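Local structure of cell division protein SepF (Methanobrevibacter smithii, 7AL1) at residues L16-T21 against L43-K48; V39-S44 against I84-K89. The protein serves as the membrane anchor of FtsZ in archaeal cell division, this chain being its C-terminal part, which probably carries the FtsZ-binding domain. All coordinates share one frame; numbering follows the deposited sequence.

Contact 1: L16-T21 against L43-K48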
ATOM      1  N   LEU A  16      -3.345   2.327  -7.843  1.00 16.29           N
ATOM      2  CA  LEU A  16      -4.312   2.615  -6.795  1.00 17.73           C
ATOM      3  C   LEU A  16      -5.666   2.749  -7.459  1.00 17.48           C
ATOM      4  O   LEU A  16      -5.840   3.559  -8.373  1.00 18.42           O
ATOM      5  CB  LEU A  16      -3.949   3.901  -6.050  1.00 21.34           C
ATOM      6  CG  LEU A  16      -2.589   3.763  -5.331  1.00 25.70           C
ATOM      7  CD1 LEU A  16      -1.567   4.601  -6.073  1.00 32.36           C
ATOM      8  CD2 LEU A  16      -2.633   4.189  -3.889  1.00 27.02           C
ATOM      9  N   ILE A  17      -6.629   1.952  -7.012  1.00 17.85           N
ATOM     10  CA  ILE A  17      -7.923   1.822  -7.687  0.55 18.74           C
ATOM     11  C   ILE A  17      -9.016   1.658  -6.631  1.00 18.01           C
ATOM     12  O   ILE A  17      -8.849   0.823  -5.733  1.00 19.01           O
ATOM     13  CB  ILE A  17      -7.882   0.587  -8.619  0.55 18.02           C
ATOM     14  CG1 ILE A  17      -6.688   0.617  -9.606  0.55 16.35           C
ATOM     15  CG2 ILE A  17      -9.155   0.463  -9.435  0.55 18.63           C
ATOM     16  CD1 ILE A  17      -6.422  -0.682 -10.450  0.55 20.60           C
ATOM     17  N   ARG A  18     -10.129   2.372  -6.788  1.00 18.68           N
ATOM     18  CA  ARG A  18     -11.343   2.253  -5.978  1.00 17.74           C
ATOM     19  C   ARG A  18     -12.452   1.809  -6.932  1.00 18.33           C
ATOM     20  O   ARG A  18     -13.167   2.652  -7.515  1.00 19.28           O
ATOM     21  CB  ARG A  18     -11.673   3.573  -5.287  1.00 20.08           C
ATOM     22  CG  ARG A  18     -12.879   3.511  -4.411  1.00 20.19           C
ATOM     23  CD  ARG A  18     -12.972   4.786  -3.590  1.00 25.60           C
ATOM     24  NE  ARG A  18     -14.082   4.783  -2.657  1.00 32.06           N
ATOM     25  CZ  ARG A  18     -15.248   5.382  -2.873  1.00 37.75           C
ATOM     26  NH1 ARG A  18     -15.477   6.022  -4.018  1.00 35.74           N
ATOM     27  NH2 ARG A  18     -16.192   5.324  -1.939  1.00 38.04           N
ATOM     28  N   PRO A  19     -12.639   0.499  -7.148  1.00 16.50           N
ATOM     29  CA  PRO A  19     -13.564   0.082  -8.205  1.00 18.07           C
ATOM     30  C   PRO A  19     -15.001   0.451  -7.885  1.00 18.84           C
ATOM     31  O   PRO A  19     -15.451   0.389  -6.731  1.00 19.32           O
ATOM     32  CB  PRO A  19     -13.409  -1.447  -8.262  1.00 21.03           C
ATOM     33  CG  PRO A  19     -12.741  -1.824  -6.985  1.00 26.20           C
ATOM     34  CD  PRO A  19     -11.894  -0.645  -6.593  1.00 18.14           C
ATOM     35  N   LYS A  20     -15.750   0.780  -8.940  1.00 18.39           N
ATOM     36  CA  LYS A  20     -17.179   1.049  -8.829  1.00 18.41           C
ATOM     37  C   LYS A  20     -18.041   0.090  -9.620  1.00 22.33           C
ATOM     38  O   LYS A  20     -19.261   0.056  -9.390  1.00 25.39           O
ATOM     39  CB  LYS A  20     -17.492   2.472  -9.307  1.00 23.38           C
ATOM     40  CG  LYS A  20     -16.829   3.542  -8.485  1.00 27.72           C
ATOM     41  CD  LYS A  20     -17.436   4.898  -8.793  1.00 33.90           C
ATOM     42  CE  LYS A  20     -16.720   5.984  -8.032  1.00 38.22           C
ATOM     43  NZ  LYS A  20     -17.315   7.315  -8.331  1.00 56.12           N
ATOM     44  N   THR A  21     -17.460  -0.707 -10.517  1.00 21.45           N
ATOM     45  CA  THR A  21     -18.192  -1.597 -11.403  1.00 24.36           C
ATOM     46  C   THR A  21     -17.466  -2.931 -11.479  1.00 22.47           C
ATOM     47  O   THR A  21     -16.299  -3.050 -11.080  1.00 20.82           O
ATOM     48  CB  THR A  21     -18.282  -1.024 -12.821  1.00 27.51           C
ATOM     49  OG1 THR A  21     -16.968  -0.959 -13.394  1.00 25.62           O
ATOM     50  CG2 THR A  21     -18.884   0.365 -12.799  1.00 27.55           C
ATOM     51  N   LEU A  43     -11.977  -1.208  -1.582  1.00 16.11           N
ATOM     52  CA  LEU A  43     -13.256  -1.853  -1.834  1.00 16.86           C
ATOM     53  C   LEU A  43     -14.438  -1.156  -1.189  1.00 17.27           C
ATOM     54  O   LEU A  43     -15.552  -1.694  -1.206  1.00 17.77           O
ATOM     55  CB  LEU A  43     -13.211  -3.311  -1.347  1.00 19.30           C
ATOM     56  CG  LEU A  43     -12.314  -4.216  -2.195  1.00 18.72           C
ATOM     57  CD1 LEU A  43     -12.379  -5.635  -1.660  1.00 21.95           C
ATOM     58  CD2 LEU A  43     -12.786  -4.217  -3.637  1.00 22.03           C
ATOM     59  N   SER A  44     -14.245   0.041  -0.648  1.00 17.81           N
ATOM     60  CA  SER A  44     -15.297   0.664   0.145  1.00 19.06           C
ATOM     61  C   SER A  44     -16.517   1.038  -0.682  1.00 18.88           C
ATOM     62  O   SER A  44     -17.634   1.007  -0.161  1.00 20.55           O
ATOM     63  CB  SER A  44     -14.762   1.907   0.874  1.00 20.17           C
ATOM     64  OG  SER A  44     -14.277   2.888  -0.027  1.00 25.30           O
ATOM     65  N   PHE A  45     -16.337   1.448  -1.938  1.00 17.80           N
ATOM     66  CA  PHE A  45     -17.520   1.799  -2.709  1.00 19.23           C
ATOM     67  C   PHE A  45     -18.368   0.558  -2.980  1.00 19.87           C
ATOM     68  O   PHE A  45     -19.598   0.584  -2.815  1.00 19.76           O
ATOM     69  CB  PHE A  45     -17.119   2.470  -4.022  1.00 19.44           C
ATOM     70  CG  PHE A  45     -18.294   2.813  -4.907  1.00 19.63           C
ATOM     71  CD1 PHE A  45     -18.857   1.890  -5.758  1.00 21.87           C
ATOM     72  CD2 PHE A  45     -18.837   4.084  -4.878  1.00 24.01           C
ATOM     73  CE1 PHE A  45     -19.921   2.230  -6.583  1.00 23.83           C
ATOM     74  CE2 PHE A  45     -19.905   4.415  -5.686  1.00 25.37           C
ATOM     75  CZ  PHE A  45     -20.449   3.487  -6.535  1.00 28.15           C
ATOM     76  N   LEU A  46     -17.732  -0.530  -3.423  1.00 17.99           N
ATOM     77  CA  LEU A  46     -18.472  -1.763  -3.631  1.00 19.03           C
ATOM     78  C   LEU A  46     -19.134  -2.221  -2.336  1.00 20.01           C
ATOM     79  O   LEU A  46     -20.299  -2.644  -2.335  1.00 20.82           O
ATOM     80  CB  LEU A  46     -17.555  -2.850  -4.184  1.00 19.25           C
ATOM     81  CG  LEU A  46     -16.894  -2.577  -5.529  1.00 18.31           C
ATOM     82  CD1 LEU A  46     -16.082  -3.793  -5.993  1.00 21.20           C
ATOM     83  CD2 LEU A  46     -17.897  -2.197  -6.602  1.00 22.28           C
ATOM     84  N   GLU A  47     -18.403  -2.151  -1.218  1.00 18.18           N
ATOM     85  CA  GLU A  47     -18.945  -2.686   0.028  1.00 19.41           C
ATOM     86  C   GLU A  47     -20.223  -1.959   0.406  1.00 22.45           C
ATOM     87  O   GLU A  47     -21.194  -2.589   0.862  1.00 22.15           O
ATOM     88  CB  GLU A  47     -17.910  -2.598   1.147  1.00 18.23           C
ATOM     89  CG  GLU A  47     -18.342  -3.419   2.354  1.00 19.10           C
ATOM     90  CD  GLU A  47     -17.305  -3.611   3.453  1.00 26.63           C
ATOM     91  OE1 GLU A  47     -16.213  -3.012   3.416  1.00 25.53           O
ATOM     92  OE2 GLU A  47     -17.602  -4.389   4.377  1.00 29.37           O
ATOM     93  N   LYS A  48     -20.246  -0.639   0.216  1.00 20.34           N
ATOM     94  CA  LYS A  48     -21.401   0.174   0.586  1.00 21.83           C
ATOM     95  C   LYS A  48     -22.525   0.041  -0.428  1.00 25.96           C
ATOM     96  O   LYS A  48     -23.690  -0.137  -0.052  1.00 25.07           O
ATOM     97  CB  LYS A  48     -20.977   1.637   0.716  1.00 22.40           C
ATOM     98  CG  LYS A  48     -22.093   2.564   1.160  1.00 36.86           C
ATOM     99  CD  LYS A  48     -21.601   4.000   1.254  1.00 46.24           C
ATOM    100  CE  LYS A  48     -22.733   4.933   1.620  1.00 59.71           C
ATOM    101  NZ  LYS A  48     -23.287   4.582   2.957  1.00 65.72           N
TER
HETATM  102  O   HOH W   1     -14.760   0.032  -4.088  1.00 16.84           O

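Contact 2: V39-S44 against I84-K89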
ATOM      1  N   VAL A  39      -1.493  -3.771  -6.798  1.00 17.11           N
ATOM      2  CA  VAL A  39      -2.653  -2.893  -6.752  1.00 16.34           C
ATOM      3  C   VAL A  39      -3.010  -2.643  -5.303  1.00 16.01           C
ATOM      4  O   VAL A  39      -3.179  -3.587  -4.519  1.00 16.96           O
ATOM      5  CB  VAL A  39      -3.862  -3.480  -7.513  1.00 17.40           C
ATOM      6  CG1 VAL A  39      -5.083  -2.562  -7.369  1.00 18.87           C
ATOM      7  CG2 VAL A  39      -3.519  -3.700  -8.972  1.00 18.60           C
ATOM      8  N   ILE A  40      -3.090  -1.383  -4.924  1.00 16.50           N
ATOM      9  CA  ILE A  40      -3.694  -0.992  -3.648  1.00 16.06           C
ATOM     10  C   ILE A  40      -5.162  -0.721  -3.942  1.00 15.45           C
ATOM     11  O   ILE A  40      -5.501   0.250  -4.625  1.00 16.29           O
ATOM     12  CB  ILE A  40      -2.991   0.203  -2.997  1.00 17.83           C
ATOM     13  CG1 ILE A  40      -1.533  -0.171  -2.665  1.00 20.05           C
ATOM     14  CG2 ILE A  40      -3.761   0.601  -1.754  1.00 19.55           C
ATOM     15  CD1 ILE A  40      -0.658   1.004  -2.247  1.00 25.09           C
ATOM     16  N   LEU A  41      -6.020  -1.632  -3.504  1.00 16.95           N
ATOM     17  CA  LEU A  41      -7.414  -1.701  -3.879  1.00 17.55           C
ATOM     18  C   LEU A  41      -8.241  -1.152  -2.725  1.00 16.82           C
ATOM     19  O   LEU A  41      -8.074  -1.596  -1.583  1.00 17.74           O
ATOM     20  CB  LEU A  41      -7.730  -3.204  -4.056  1.00 20.73           C
ATOM     21  CG  LEU A  41      -9.086  -3.626  -4.554  1.00 20.04           C
ATOM     22  CD1 LEU A  41      -9.342  -3.044  -5.888  1.00 26.11           C
ATOM     23  CD2 LEU A  41      -9.125  -5.139  -4.647  1.00 26.72           C
ATOM     24  N   ASP A  42      -9.159  -0.225  -3.012  1.00 15.78           N
ATOM     25  CA  ASP A  42     -10.091   0.299  -2.021  1.00 15.96           C
ATOM     26  C   ASP A  42     -11.480  -0.251  -2.367  1.00 16.64           C
ATOM     27  O   ASP A  42     -12.081   0.173  -3.355  1.00 17.25           O
ATOM     28  CB  ASP A  42     -10.116   1.828  -2.001  1.00 17.82           C
ATOM     29  CG  ASP A  42     -11.088   2.380  -1.006  1.00 20.94           C
ATOM     30  OD1 ASP A  42     -11.737   1.623  -0.277  1.00 19.50           O
ATOM     31  OD2 ASP A  42     -11.228   3.645  -0.948  1.00 24.72           O
ATOM     32  N   LEU A  43     -11.977  -1.208  -1.582  1.00 16.11           N
ATOM     33  CA  LEU A  43     -13.256  -1.853  -1.834  1.00 16.86           C
ATOM     34  C   LEU A  43     -14.438  -1.156  -1.189  1.00 17.27           C
ATOM     35  O   LEU A  43     -15.552  -1.694  -1.206  1.00 17.77           O
ATOM     36  CB  LEU A  43     -13.211  -3.311  -1.347  1.00 19.30           C
ATOM     37  CG  LEU A  43     -12.314  -4.216  -2.195  1.00 18.72           C
ATOM     38  CD1 LEU A  43     -12.379  -5.635  -1.660  1.00 21.95           C
ATOM     39  CD2 LEU A  43     -12.786  -4.217  -3.637  1.00 22.03           C
ATOM     40  N   SER A  44     -14.245   0.041  -0.648  1.00 17.81           N
ATOM     41  CA  SER A  44     -15.297   0.664   0.145  1.00 19.06           C
ATOM     42  C   SER A  44     -16.517   1.038  -0.682  1.00 18.88           C
ATOM     43  O   SER A  44     -17.634   1.007  -0.161  1.00 20.55           O
ATOM     44  CB  SER A  44     -14.762   1.907   0.874  1.00 20.17           C
ATOM     45  OG  SER A  44     -14.277   2.888  -0.027  1.00 25.30           O
ATOM     46  N   ILE A  84      -6.798  -2.992   0.585  1.00 16.41           N
ATOM     47  CA  ILE A  84      -6.071  -4.257   0.454  1.00 16.53           C
ATOM     48  C   ILE A  84      -4.958  -4.068  -0.562  1.00 17.56           C
ATOM     49  O   ILE A  84      -5.149  -3.370  -1.560  1.00 20.99           O
ATOM     50  CB  ILE A  84      -7.022  -5.364  -0.039  1.00 19.35           C
ATOM     51  CG1 ILE A  84      -8.205  -5.509   0.909  1.00 21.46           C
ATOM     52  CG2 ILE A  84      -6.349  -6.722  -0.240  1.00 22.72           C
ATOM     53  CD1 ILE A  84      -9.451  -6.060   0.234  1.00 41.39           C
ATOM     54  N   ILE A  85      -3.777  -4.612  -0.309  1.00 16.53           N
ATOM     55  CA  ILE A  85      -2.754  -4.669  -1.339  1.00 16.38           C
ATOM     56  C   ILE A  85      -2.699  -6.048  -1.955  1.00 16.30           C
ATOM     57  O   ILE A  85      -2.615  -7.055  -1.239  1.00 17.28           O
ATOM     58  CB  ILE A  85      -1.362  -4.218  -0.857  1.00 17.77           C
ATOM     59  CG1 ILE A  85      -0.413  -4.194  -2.075  1.00 19.57           C
ATOM     60  CG2 ILE A  85      -0.847  -5.060   0.269  1.00 20.15           C
ATOM     61  CD1 ILE A  85       0.823  -3.376  -1.894  1.00 24.11           C
ATOM     62  N   ILE A  86      -2.790  -6.108  -3.271  0.62 17.02           N
ATOM     63  CA  ILE A  86      -2.622  -7.342  -4.022  0.62 14.71           C
ATOM     64  C   ILE A  86      -1.278  -7.278  -4.726  0.62 16.66           C
ATOM     65  O   ILE A  86      -1.052  -6.400  -5.561  0.62 17.14           O
ATOM     66  CB  ILE A  86      -3.752  -7.537  -5.046  0.62 17.27           C
ATOM     67  CG1 ILE A  86      -5.104  -7.550  -4.346  0.62 16.52           C
ATOM     68  CG2 ILE A  86      -3.518  -8.816  -5.854  0.62 17.10           C
ATOM     69  CD1 ILE A  86      -6.240  -7.359  -5.293  0.62 19.63           C
ATOM     70  N   ALA A  87      -0.401  -8.227  -4.435  1.00 17.67           N
ATOM     71  CA  ALA A  87       0.924  -8.248  -5.014  1.00 18.44           C
ATOM     72  C   ALA A  87       1.038  -9.425  -5.959  1.00 18.59           C
ATOM     73  O   ALA A  87       0.720 -10.552  -5.573  1.00 19.35           O
ATOM     74  CB  ALA A  87       1.971  -8.380  -3.910  1.00 19.48           C
ATOM     75  N   PRO A  88       1.473  -9.208  -7.189  1.00 18.10           N
ATOM     76  CA  PRO A  88       1.657 -10.321  -8.118  1.00 18.53           C
ATOM     77  C   PRO A  88       2.829 -11.191  -7.706  1.00 19.00           C
ATOM     78  O   PRO A  88       3.762 -10.741  -7.044  1.00 22.02           O
ATOM     79  CB  PRO A  88       1.971  -9.616  -9.439  1.00 21.17           C
ATOM     80  CG  PRO A  88       2.712  -8.364  -9.003  1.00 21.28           C
ATOM     81  CD  PRO A  88       1.953  -7.930  -7.759  1.00 20.71           C
ATOM     82  N   LYS A  89       2.786 -12.449  -8.119  1.00 21.08           N
ATOM     83  CA  LYS A  89       3.981 -13.269  -7.982  1.00 24.71           C
ATOM     84  C   LYS A  89       5.160 -12.536  -8.614  1.00 25.31           C
ATOM     85  O   LYS A  89       5.054 -12.026  -9.728  1.00 24.20           O
ATOM     86  CB  LYS A  89       3.757 -14.609  -8.673  1.00 33.40           C
ATOM     87  CG  LYS A  89       4.683 -15.703  -8.159  1.00 48.88           C
ATOM     88  CD  LYS A  89       4.363 -17.055  -8.776  1.00 59.90           C
ATOM     89  CE  LYS A  89       5.236 -18.154  -8.186  1.00 62.72           C
ATOM     90  NZ  LYS A  89       4.819 -19.497  -8.682  1.00 59.83           N
TER

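Contact 1: L16-T21 against L43-K48
The aromatic ring of F45 lies across the aliphatic chain of K20, whose CG stands 3.8 Å from the ring centroid and only 11° off its normal, a CH-pi contact over the face. R18 meets the same residue nearer its backbone: CB of F45 sits over the centre of one guanidinium face, 3.6 Å from CZ, while the guanidinium and ring planes are 80° apart. With its CG anti to the backbone N, F45 carries its ring onto K20. Replacing F45 by alanine would remove the ring, and the K20 chain would probably lose its flat partner and turn more freely. At the guanidinium edge, NE of R18 donates to OG of S44 (3.2 Å, 162°), with the oxygen close to the guanidinium plane. The segments are the exit of strand 13-17 and the start of helix 44-49, which follows the neighbouring parallel strand 39-42, so the contact joins two strand-to-helix turns of the alpha/beta SepF core. Deeper in, CG of P19 packs against CD1 of L46 at 4.0 Å. A water bridges P19 O (2.8 Å) and L46 N (3.1 Å). Behind them, D24 OD2 accepts from K20 N, T21 OG1 caps D24 N, and D42 and D80 O engage S44 OG.

Contact 2: V39-S44 against I84-K89
Four backbone hydrogen bonds join V39 and L41 to I86 and I84, and each of these residues uses both its N-H and its C=O. V39 N donates to I86 O (2.9 Å), and I86 N returns a bond to V39 O with an N-H...O angle of 171°. One step along, L41 N reaches I84 O at 2.7 Å, nearly along the C=O axis, and I84 N binds L41 O at 2.9 Å. V39-I86 and L41-I84 are thus hydrogen-bonded antiparallel pairs on either side of the non-hydrogen-bonded pair I40-I85. Two CA-H...O contacts supplement the ladder: CA of I85 to V39 O, and CA of I40 to I84 O. The axes of strands 39-42 and 84-87 approach to 4.7 Å with their directions 148° apart. They are the two inner strands of a mixed four-stranded sheet in the order 13-17, 39-42, 81-87, 71-78, and the backbone of I40 bonds M15 and I17, that of I85 L73, on the outer strands of this chain. On the face bearing V39, L41, I84 and I86, CD2 of L41 touches CD1 of I86 at 3.7 Å, and helices 22-33 and 51-68 pack over this layer. At its edge CD1 of L43 meets CD1 of I84 at 3.5 Å. On the other face CG1 of I40 packs on CD1 of I85, carried by a CG1 that lies anti to the backbone N (chi1 -174°); I40 and I85 also pack on I85 and I40 of the second subunit. Past the ladder, D42 OD1 accepts from S44 N (3.0 Å), approached from above the carboxylate plane, in an Asx turn leading from the strand into helix 44-49, whose N-cap is L43. The same oxygen takes a bond from N82 N.

How the contacts relate
Contacts 1 and 2 share L43 and S44, where strand 39-42 gives way to helix 44-49, and their centres lie 11 Å apart. The sheet joins them directly: I17 O is 2.9 Å from D42 N and I17 N is 3.1 Å from I40 O, both probable hydrogen bonds. Strand 13-17 of contact 1 thus flanks strand 39-42 on the edge away from strand 81-87. P19 of contact 1 packs on contact 2, its CD 3.6 Å from CD1 of L41. Both also reach the second subunit: L16 pairs with one of its strands in a parallel ladder, which continues the sheet across the interface, while contact 2 meets it through side-chain packing.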